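Local atomic coordinates of glutamyl endopeptidase (Staphylococcus epidermidis, PDB entry 6PYM), a protein that probably cleaves peptide bonds on the carbonyl side of glutamate, and also of aspartate, as a secreted serine endopeptidase of the S1B family. Residues F12-G17 / S68-N73; N126-V131 / V147-Y152; G155-Y160 / Y192-Y197. The protein carries 1 engineered substitution. All coordinates share one frame; numbering follows the deposited sequence.

Contact 1: F12-G17 / S68-N73; sequences FNTTQG and SAKNEN
T14 meets S68 through one hydrogen bond: the hydroxyl OG1 of T14 donates to the carbonyl O of S68 at 2.7 Å. The donor sits above the carbonyl plane, 37° out of it, and the C=O...OG1 angle is 134°, so no lone pair is addressed squarely. With chi1 at 60°, OG1 of T14 lies between its own N and C, while CG2, beside N, reaches to 3.7 Å from the O of A69. The apolar contact beside this bond is CG2 of T15, 3.8 Å from CB of S68. That same CB of S68 also lies against a carbonyl, 3.3 Å from the O of T14. K70 holds its chain extended as far as CE, which passes 3.3 Å from the O of F12.

Neither segment is helix or strand. In this trypsin-like fold, the loop after strand 8-11 rests on the loop after strand 64-67 of the six-stranded barrel. T14 is carried by a type I beta turn from N13 to Q16, closed by Q16 N to N13 O at 3.1 Å. S68 is positioned from outside, its OG hydrogen-bonded to D20 O and N77 ND2, and A69 O is bonded to Y134 OH.

Contact 2: N126-V131 / V147-Y152; sequences NENITV and VGKVVY
Strands 128-131 and 147-152 pair antiparallel as part of the beta hairpin formed by strands 128-133 and 143-154, in the seven-stranded sheet of this trypsin-like fold. I129 and G148 form a hydrogen-bonded pair, flanked by the non-hydrogen-bonded pairs N128-K149 and T130-V147. Both bonds of the central pair are nearly straight, 173° at the hydrogen: I129 N to G148 O spans 2.9 Å and G148 N to I129 O 3.1 Å. The short axes make an angle of 115°, far from the 180° of a flat antiparallel pair, which is evidence of strong twist or coiling here. Two more backbone bonds follow, V150 N to E127 O and N126 N to V150 O, but the second comes from N126 rather than E127, so regular bridging has ended.

On the face bearing N128, T130, V147 and K149, the lysine makes the polar side-chain contacts through NZ. Its chain runs alongside the side chains of N126 and N128, pointing the same way, and bends at its last torsion to bring NZ between them. NZ of K149 donates to the backbone O of N126 at 2.9 Å. This oxygen and OD1 of N128 hold NZ, with N126 OD1 a weak third, a setting that should suit a positive charge. Further along, the CG2 methyls of T130 and V147 meet at 4.0 Å.

I129 turns to the other face, where its CG2 touches CG2 of V150 at 3.8 Å, the two side chains crossing at about a right angle. V173, I181 and Y160 also pack against I129 there. Back on the lysine's face, OD1 of N128 receives K149 NZ at 2.8 Å from 39° above the amide plane, and also accepts a water at 2.9 Å.

Contact 3: G155-Y160 / Y192-Y197; sequences GEELRY and YNSSVY
R159 and Y192 stack across the two strands: the guanidinium lies parallel to the ring but displaced toward its OH, with planes 6° apart and centres 4.2 Å apart. The cation-pi contact is therefore off-centre, and CD of R159 occupies the place over the ring, 3.6 Å from its centroid, as a CH-pi contact. A salt bridge fixes the rotation of the guanidinium: R159 NE donates to E157 OE2 at 2.8 Å, in the guanidinium plane and on the anti lone pair. E157 bends at chi2 (93°) to present this oxygen, while its OE1 is held by Y185 OH.

Backbone hydrogen bonds join the antiparallel pairs L158-S195 and Y160-N193. The O of L158 is gripped twice, by S195 N at 2.8 Å and S195 OG at 3.0 Å.

On the face bearing L158, Y160, N193 and S195, CE1 of Y160 meets CB of N193 at 3.4 Å; L158 CD1 packs on CD1 of Y197 at 3.5 Å as the apolar pair. Y160 OH is hydrogen-bonded to H184 ND1.

Strand 157-160 runs between strands 143-154 and 192-197 of the seven-stranded sheet. Strand 180-188 flanks strand 192-197 on its other edge, and V196 lies about 4 Å from D93 (side chains), predicted to belong to the charge relay system.

Following the chain from the N terminus, contact 1 closes first, bringing the loop after strand 8-11 onto the loop after strand 64-67 across 50 intervening residues. Contact 2 then closes a hairpin with 15 residues between its segments, and contact 3 spans 31. The three follow in series, so none nests or crosses. Contact 1 stands apart, its centre 23 Å from that of contact 2 and 26 Å from that of contact 3, and joins a loop leaving the seven-stranded sheet to one leaving the six-stranded barrel. Contacts 2 and 3 share the seven-stranded sheet: strand 143-154 pairs directly with strand 157-160, V151 N lying 2.8 Å from R159 O, a probable hydrogen bond.

Contact 1: F12-G17 / S68-N73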
loop_
_atom_site.group_PDB
_atom_site.type_symbol
_atom_site.label_atom_id
_atom_site.label_comp_id
_atom_site.label_asym_id
_atom_site.label_seq_id
_atom_site.Cartn_x
_atom_site.Cartn_y
_atom_site.Cartn_z
ATOM N N PHE A 12 12.219 7.056 9.066
ATOM C CA PHE A 12 12.258 7.102 10.520
ATOM C C PHE A 12 11.094 7.877 11.105
ATOM O O PHE A 12 10.538 7.481 12.134
ATOM C CB PHE A 12 13.601 7.681 10.975
ATOM C CG PHE A 12 14.760 6.931 10.401
ATOM C CD1 PHE A 12 15.145 5.731 10.952
ATOM C CD2 PHE A 12 15.407 7.384 9.262
ATOM C CE1 PHE A 12 16.191 5.020 10.406
ATOM C CE2 PHE A 12 16.451 6.678 8.718
ATOM C CZ PHE A 12 16.840 5.503 9.292
ATOM N N ASN A 13 10.700 8.962 10.450
ATOM C CA ASN A 13 9.564 9.767 10.895
ATOM C C ASN A 13 8.285 9.235 10.246
ATOM O O ASN A 13 7.636 9.887 9.428
ATOM C CB ASN A 13 9.797 11.237 10.569
ATOM C CG ASN A 13 10.986 11.808 11.311
ATOM O OD1 ASN A 13 11.963 12.248 10.701
ATOM N ND2 ASN A 13 10.929 11.775 12.627
ATOM N N THR A 14 7.930 8.013 10.643
ATOM C CA THR A 14 6.879 7.259 9.962
ATOM C C THR A 14 5.482 7.809 10.195
ATOM O O THR A 14 4.562 7.416 9.462
ATOM C CB THR A 14 6.908 5.788 10.376
ATOM O OG1 THR A 14 6.704 5.685 11.794
ATOM C CG2 THR A 14 8.223 5.135 9.989
ATOM N N THR A 15 5.289 8.686 11.185
ATOM C CA THR A 15 3.987 9.300 11.423
ATOM C C THR A 15 3.863 10.678 10.798
ATOM O O THR A 15 2.818 11.318 10.955
ATOM C CB THR A 15 3.671 9.417 12.927
ATOM O OG1 THR A 15 4.546 10.378 13.544
ATOM C CG2 THR A 15 3.792 8.084 13.639
ATOM N N GLN A 16 4.879 11.147 10.087
ATOM C CA GLN A 16 4.895 12.509 9.579
ATOM C C GLN A 16 4.720 12.548 8.065
ATOM O O GLN A 16 5.136 11.640 7.343
ATOM C CB GLN A 16 6.191 13.221 9.973
ATOM C CG GLN A 16 6.404 13.332 11.476
ATOM C CD GLN A 16 5.354 14.193 12.164
ATOM O OE1 GLN A 16 4.609 14.947 11.518
ATOM N NE2 GLN A 16 5.279 14.074 13.486
ATOM N N GLY A 17 4.090 13.615 7.588
ATOM C CA GLY A 17 3.922 13.804 6.154
ATOM C C GLY A 17 3.090 12.702 5.533
ATOM O O GLY A 17 2.149 12.186 6.141
ATOM N N SER A 68 1.855 3.387 9.990
ATOM C CA SER A 68 3.016 4.132 10.466
ATOM C C SER A 68 3.980 3.275 11.266
ATOM O O SER A 68 4.769 3.819 12.049
ATOM C CB SER A 68 2.651 5.386 11.287
ATOM O OG SER A 68 1.377 5.923 10.967
ATOM N N ALA A 69 3.945 1.951 11.114
ATOM C CA ALA A 69 4.858 1.102 11.866
ATOM C C ALA A 69 6.295 1.520 11.598
ATOM O O ALA A 69 6.669 1.822 10.458
ATOM C CB ALA A 69 4.672 -0.354 11.455
ATOM N N LYS A 70 7.094 1.562 12.664
ATOM C CA LYS A 70 8.482 2.002 12.577
ATOM C C LYS A 70 9.481 0.872 12.746
ATOM O O LYS A 70 10.522 0.874 12.077
ATOM C CB LYS A 70 8.769 3.110 13.596
ATOM C CG LYS A 70 10.186 3.660 13.479
ATOM C CD LYS A 70 10.416 4.834 14.392
ATOM C CE LYS A 70 11.838 5.341 14.257
ATOM N NZ LYS A 70 12.845 4.291 14.576
ATOM N N ASN A 71 9.191 -0.079 13.631
ATOM C CA ASN A 71 9.917 -1.343 13.731
ATOM C C ASN A 71 9.054 -2.307 14.539
ATOM O O ASN A 71 7.956 -1.958 14.978
ATOM C CB ASN A 71 11.332 -1.167 14.305
ATOM C CG ASN A 71 11.336 -0.584 15.709
ATOM O OD1 ASN A 71 10.819 -1.187 16.645
ATOM N ND2 ASN A 71 11.937 0.585 15.858
ATOM N N GLU A 72 9.561 -3.528 14.731
ATOM C CA GLU A 72 8.808 -4.600 15.382
ATOM C C GLU A 72 8.411 -4.257 16.814
ATOM O O GLU A 72 7.448 -4.835 17.334
ATOM C CB GLU A 72 9.665 -5.872 15.358
ATOM C CG GLU A 72 8.974 -7.144 15.806
ATOM C CD GLU A 72 9.877 -8.362 15.693
ATOM O OE1 GLU A 72 11.098 -8.188 15.479
ATOM O OE2 GLU A 72 9.364 -9.491 15.813
ATOM N N ASN A 73 9.130 -3.343 17.460
ATOM C CA ASN A 73 8.844 -2.934 18.829
ATOM C C ASN A 73 8.332 -1.504 18.903
ATOM O O ASN A 73 8.356 -0.899 19.980
ATOM C CB ASN A 73 10.087 -3.095 19.705
ATOM C CG ASN A 73 10.652 -4.495 19.659
ATOM O OD1 ASN A 73 11.807 -4.700 19.283
ATOM N ND2 ASN A 73 9.839 -5.469 20.037
#

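Contact 2: N126-V131 / V147-Y152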
loop_
_atom_site.group_PDB
_atom_site.type_symbol
_atom_site.label_atom_id
_atom_site.label_comp_id
_atom_site.label_asym_id
_atom_site.label_seq_id
_atom_site.Cartn_x
_atom_site.Cartn_y
_atom_site.Cartn_z
ATOM N N ASN A 126 8.288 7.541 -17.651
ATOM C CA ASN A 126 9.489 8.316 -17.323
ATOM C C ASN A 126 9.300 9.193 -16.088
ATOM O O ASN A 126 10.255 9.845 -15.649
ATOM C CB ASN A 126 10.024 9.156 -18.497
ATOM C CG ASN A 126 11.448 9.623 -18.292
ATOM O OD1 ASN A 126 12.308 8.862 -17.852
ATOM N ND2 ASN A 126 11.705 10.889 -18.609
ATOM N N GLU A 127 8.107 9.229 -15.511
ATOM C CA GLU A 127 7.866 10.034 -14.326
ATOM C C GLU A 127 8.585 9.444 -13.112
ATOM O O GLU A 127 8.645 8.223 -12.939
ATOM C CB GLU A 127 6.363 10.062 -14.082
ATOM C CG GLU A 127 5.915 10.813 -12.879
ATOM C CD GLU A 127 4.412 10.956 -12.840
ATOM O OE1 GLU A 127 3.758 10.787 -13.898
ATOM O OE2 GLU A 127 3.883 11.242 -11.750
ATOM N N ASN A 128 9.127 10.319 -12.271
ATOM C CA ASN A 128 9.823 9.904 -11.060
ATOM C C ASN A 128 8.815 9.620 -9.954
ATOM O O ASN A 128 7.947 10.447 -9.662
ATOM C CB ASN A 128 10.767 11.013 -10.604
ATOM C CG ASN A 128 11.920 11.232 -11.559
ATOM O OD1 ASN A 128 12.516 10.286 -12.061
ATOM N ND2 ASN A 128 12.244 12.495 -11.809
ATOM N N ILE A 129 8.939 8.447 -9.330
ATOM C CA ILE A 129 7.977 7.968 -8.347
ATOM C C ILE A 129 8.723 7.300 -7.198
ATOM O O ILE A 129 9.933 7.075 -7.255
ATOM C CB ILE A 129 6.968 6.983 -8.972
ATOM C CG1 ILE A 129 7.715 5.803 -9.595
ATOM C CG2 ILE A 129 6.082 7.694 -10.011
ATOM C CD1 ILE A 129 6.867 4.573 -9.784
ATOM N N THR A 130 7.973 6.974 -6.146
ATOM C CA THR A 130 8.465 6.144 -5.060
ATOM C C THR A 130 7.470 5.031 -4.772
ATOM O O THR A 130 6.272 5.160 -5.039
ATOM C CB THR A 130 8.696 6.944 -3.772
ATOM O OG1 THR A 130 7.502 7.660 -3.422
ATOM C CG2 THR A 130 9.849 7.923 -3.936
ATOM N N VAL A 131 7.981 3.931 -4.222
ATOM C CA VAL A 131 7.160 2.861 -3.659
ATOM C C VAL A 131 7.621 2.691 -2.224
ATOM O O VAL A 131 8.810 2.447 -1.981
ATOM C CB VAL A 131 7.272 1.553 -4.462
ATOM C CG1 VAL A 131 6.540 0.414 -3.750
ATOM C CG2 VAL A 131 6.686 1.759 -5.839
ATOM N N VAL A 147 13.082 4.390 -4.868
ATOM C CA VAL A 147 13.027 5.501 -5.815
ATOM C C VAL A 147 13.264 4.987 -7.235
ATOM O O VAL A 147 14.207 4.226 -7.474
ATOM C CB VAL A 147 14.097 6.546 -5.452
ATOM C CG1 VAL A 147 14.223 7.605 -6.533
ATOM C CG2 VAL A 147 13.791 7.183 -4.097
ATOM N N GLY A 148 12.451 5.442 -8.181
ATOM C CA GLY A 148 12.685 5.090 -9.572
ATOM C C GLY A 148 11.710 5.784 -10.501
ATOM O O GLY A 148 11.162 6.839 -10.173
ATOM N N LYS A 149 11.503 5.186 -11.671
ATOM C CA LYS A 149 10.700 5.784 -12.728
ATOM C C LYS A 149 9.672 4.804 -13.272
ATOM O O LYS A 149 9.888 3.590 -13.310
ATOM C CB LYS A 149 11.580 6.232 -13.906
ATOM C CG LYS A 149 12.509 7.403 -13.611
ATOM C CD LYS A 149 13.385 7.712 -14.823
ATOM C CE LYS A 149 14.060 9.065 -14.698
ATOM N NZ LYS A 149 13.075 10.173 -14.850
ATOM N N VAL A 150 8.556 5.366 -13.738
ATOM C CA VAL A 150 7.545 4.596 -14.452
ATOM C C VAL A 150 8.094 4.164 -15.805
ATOM O O VAL A 150 8.667 4.973 -16.547
ATOM C CB VAL A 150 6.289 5.455 -14.646
ATOM C CG1 VAL A 150 5.241 4.704 -15.472
ATOM C CG2 VAL A 150 5.725 5.908 -13.306
ATOM N N VAL A 151 7.897 2.897 -16.156
ATOM C CA VAL A 151 8.341 2.395 -17.453
ATOM C C VAL A 151 7.210 1.905 -18.344
ATOM O O VAL A 151 7.449 1.680 -19.540
ATOM C CB VAL A 151 9.444 1.321 -17.332
ATOM C CG1 VAL A 151 10.650 1.867 -16.571
ATOM C CG2 VAL A 151 8.907 0.045 -16.688
ATOM N N TYR A 152 5.997 1.739 -17.825
ATOM C CA TYR A 152 4.899 1.185 -18.602
ATOM C C TYR A 152 3.592 1.551 -17.920
ATOM O O TYR A 152 3.488 1.472 -16.694
ATOM C CB TYR A 152 5.001 -0.345 -18.677
ATOM C CG TYR A 152 3.848 -1.035 -19.381
ATOM C CD1 TYR A 152 2.701 -1.409 -18.688
ATOM C CD2 TYR A 152 3.925 -1.345 -20.729
ATOM C CE1 TYR A 152 1.651 -2.049 -19.331
ATOM C CE2 TYR A 152 2.885 -1.990 -21.377
ATOM C CZ TYR A 152 1.751 -2.330 -20.676
ATOM O OH TYR A 152 0.714 -2.968 -21.328
HETATM O O HOH W 1 13.685 8.798 -9.893
#

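Contact 3: G155-Y160 / Y192-Y197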
loop_
_atom_site.group_PDB
_atom_site.type_symbol
_atom_site.label_atom_id
_atom_site.label_comp_id
_atom_site.label_asym_id
_atom_site.label_seq_id
_atom_site.Cartn_x
_atom_site.Cartn_y
_atom_site.Cartn_z
ATOM N N GLY A 155 -3.845 -0.278 -19.318
ATOM C CA GLY A 155 -5.002 -0.803 -18.616
ATOM C C GLY A 155 -4.887 -0.534 -17.130
ATOM O O GLY A 155 -4.794 0.618 -16.689
ATOM N N GLU A 156 -4.877 -1.610 -16.345
ATOM C CA GLU A 156 -4.751 -1.539 -14.894
ATOM C C GLU A 156 -3.337 -1.854 -14.412
ATOM O O GLU A 156 -3.148 -2.166 -13.232
ATOM C CB GLU A 156 -5.779 -2.451 -14.219
ATOM C CG GLU A 156 -7.206 -1.946 -14.398
ATOM C CD GLU A 156 -8.279 -2.929 -13.955
ATOM O OE1 GLU A 156 -7.953 -4.048 -13.505
ATOM O OE2 GLU A 156 -9.472 -2.570 -14.073
ATOM N N GLU A 157 -2.344 -1.776 -15.292
ATOM C CA GLU A 157 -0.977 -2.158 -14.970
ATOM C C GLU A 157 -0.070 -0.946 -15.104
ATOM O O GLU A 157 -0.064 -0.279 -16.141
ATOM C CB GLU A 157 -0.526 -3.277 -15.921
ATOM C CG GLU A 157 0.952 -3.647 -15.843
ATOM C CD GLU A 157 1.249 -4.795 -14.891
ATOM O OE1 GLU A 157 0.388 -5.093 -14.043
ATOM O OE2 GLU A 157 2.354 -5.390 -14.989
ATOM N N LEU A 158 0.696 -0.659 -14.054
ATOM C CA LEU A 158 1.740 0.362 -14.104
ATOM C C LEU A 158 3.026 -0.277 -13.604
ATOM O O LEU A 158 3.048 -0.845 -12.506
ATOM C CB LEU A 158 1.374 1.622 -13.285
ATOM C CG LEU A 158 2.371 2.800 -13.325
ATOM C CD1 LEU A 158 1.677 4.144 -13.178
ATOM C CD2 LEU A 158 3.439 2.660 -12.244
ATOM N N ARG A 159 4.084 -0.199 -14.409
ATOM C CA ARG A 159 5.354 -0.834 -14.088
ATOM C C ARG A 159 6.439 0.211 -13.897
ATOM O O ARG A 159 6.362 1.322 -14.431
ATOM C CB ARG A 159 5.788 -1.789 -15.202
ATOM C CG ARG A 159 4.789 -2.889 -15.482
ATOM C CD ARG A 159 5.160 -3.645 -16.737
ATOM N NE ARG A 159 4.202 -4.712 -16.998
ATOM C CZ ARG A 159 4.119 -5.389 -18.140
ATOM N NH1 ARG A 159 4.938 -5.113 -19.146
ATOM N NH2 ARG A 159 3.207 -6.341 -18.276
ATOM N N TYR A 160 7.480 -0.179 -13.160
ATOM C CA TYR A 160 8.552 0.744 -12.813
ATOM C C TYR A 160 9.872 -0.003 -12.676
ATOM O O TYR A 160 9.914 -1.234 -12.570
ATOM C CB TYR A 160 8.235 1.555 -11.544
ATOM C CG TYR A 160 7.347 0.835 -10.550
ATOM C CD1 TYR A 160 7.841 -0.179 -9.730
ATOM C CD2 TYR A 160 6.015 1.180 -10.428
ATOM C CE1 TYR A 160 7.019 -0.821 -8.824
ATOM C CE2 TYR A 160 5.184 0.542 -9.539
ATOM C CZ TYR A 160 5.683 -0.457 -8.735
ATOM O OH TYR A 160 4.832 -1.074 -7.852
ATOM N N TYR A 192 11.130 -5.773 -14.355
ATOM C CA TYR A 192 10.381 -4.625 -13.857
ATOM C C TYR A 192 9.623 -5.064 -12.616
ATOM O O TYR A 192 9.467 -6.258 -12.346
ATOM C CB TYR A 192 9.393 -4.074 -14.899
ATOM C CG TYR A 192 8.498 -5.132 -15.485
ATOM C CD1 TYR A 192 7.398 -5.621 -14.782
ATOM C CD2 TYR A 192 8.772 -5.674 -16.732
ATOM C CE1 TYR A 192 6.595 -6.606 -15.315
ATOM C CE2 TYR A 192 7.971 -6.652 -17.276
ATOM C CZ TYR A 192 6.891 -7.123 -16.562
ATOM O OH TYR A 192 6.100 -8.109 -17.109
ATOM N N ASN A 193 9.130 -4.075 -11.878
ATOM C CA ASN A 193 8.131 -4.297 -10.849
ATOM C C ASN A 193 6.810 -3.665 -11.273
ATOM O O ASN A 193 6.775 -2.780 -12.130
ATOM C CB ASN A 193 8.627 -3.788 -9.496
ATOM C CG ASN A 193 9.668 -4.714 -8.910
ATOM O OD1 ASN A 193 9.392 -5.898 -8.691
ATOM N ND2 ASN A 193 10.883 -4.217 -8.725
ATOM N N SER A 194 5.722 -4.159 -10.684
ATOM C CA SER A 194 4.378 -3.895 -11.175
ATOM C C SER A 194 3.430 -3.488 -10.059
ATOM O O SER A 194 3.507 -3.986 -8.932
ATOM C CB SER A 194 3.769 -5.149 -11.814
ATOM O OG SER A 194 4.545 -5.633 -12.893
ATOM N N SER A 195 2.475 -2.641 -10.430
ATOM C CA SER A 195 1.424 -2.174 -9.546
ATOM C C SER A 195 0.090 -2.183 -10.279
ATOM O O SER A 195 0.024 -2.173 -11.517
ATOM C CB SER A 195 1.716 -0.753 -9.059
ATOM O OG SER A 195 1.658 0.193 -10.120
ATOM N N VAL A 196 -0.978 -2.215 -9.488
ATOM C CA VAL A 196 -2.320 -1.950 -9.989
ATOM C C VAL A 196 -2.449 -0.451 -10.182
ATOM O O VAL A 196 -2.358 0.318 -9.218
ATOM C CB VAL A 196 -3.397 -2.459 -9.023
ATOM C CG1 VAL A 196 -4.789 -2.223 -9.619
ATOM C CG2 VAL A 196 -3.178 -3.924 -8.707
ATOM N N TYR A 197 -2.674 -0.037 -11.424
ATOM C CA TYR A 197 -2.816 1.370 -11.764
ATOM C C TYR A 197 -4.213 1.845 -11.390
ATOM O O TYR A 197 -5.210 1.211 -11.752
ATOM C CB TYR A 197 -2.619 1.506 -13.268
ATOM C CG TYR A 197 -2.603 2.906 -13.819
ATOM C CD1 TYR A 197 -1.840 3.905 -13.231
ATOM C CD2 TYR A 197 -3.317 3.218 -14.965
ATOM C CE1 TYR A 197 -1.796 5.176 -13.760
ATOM C CE2 TYR A 197 -3.282 4.492 -15.500
ATOM C CZ TYR A 197 -2.520 5.462 -14.893
ATOM O OH TYR A 197 -2.469 6.731 -15.414
#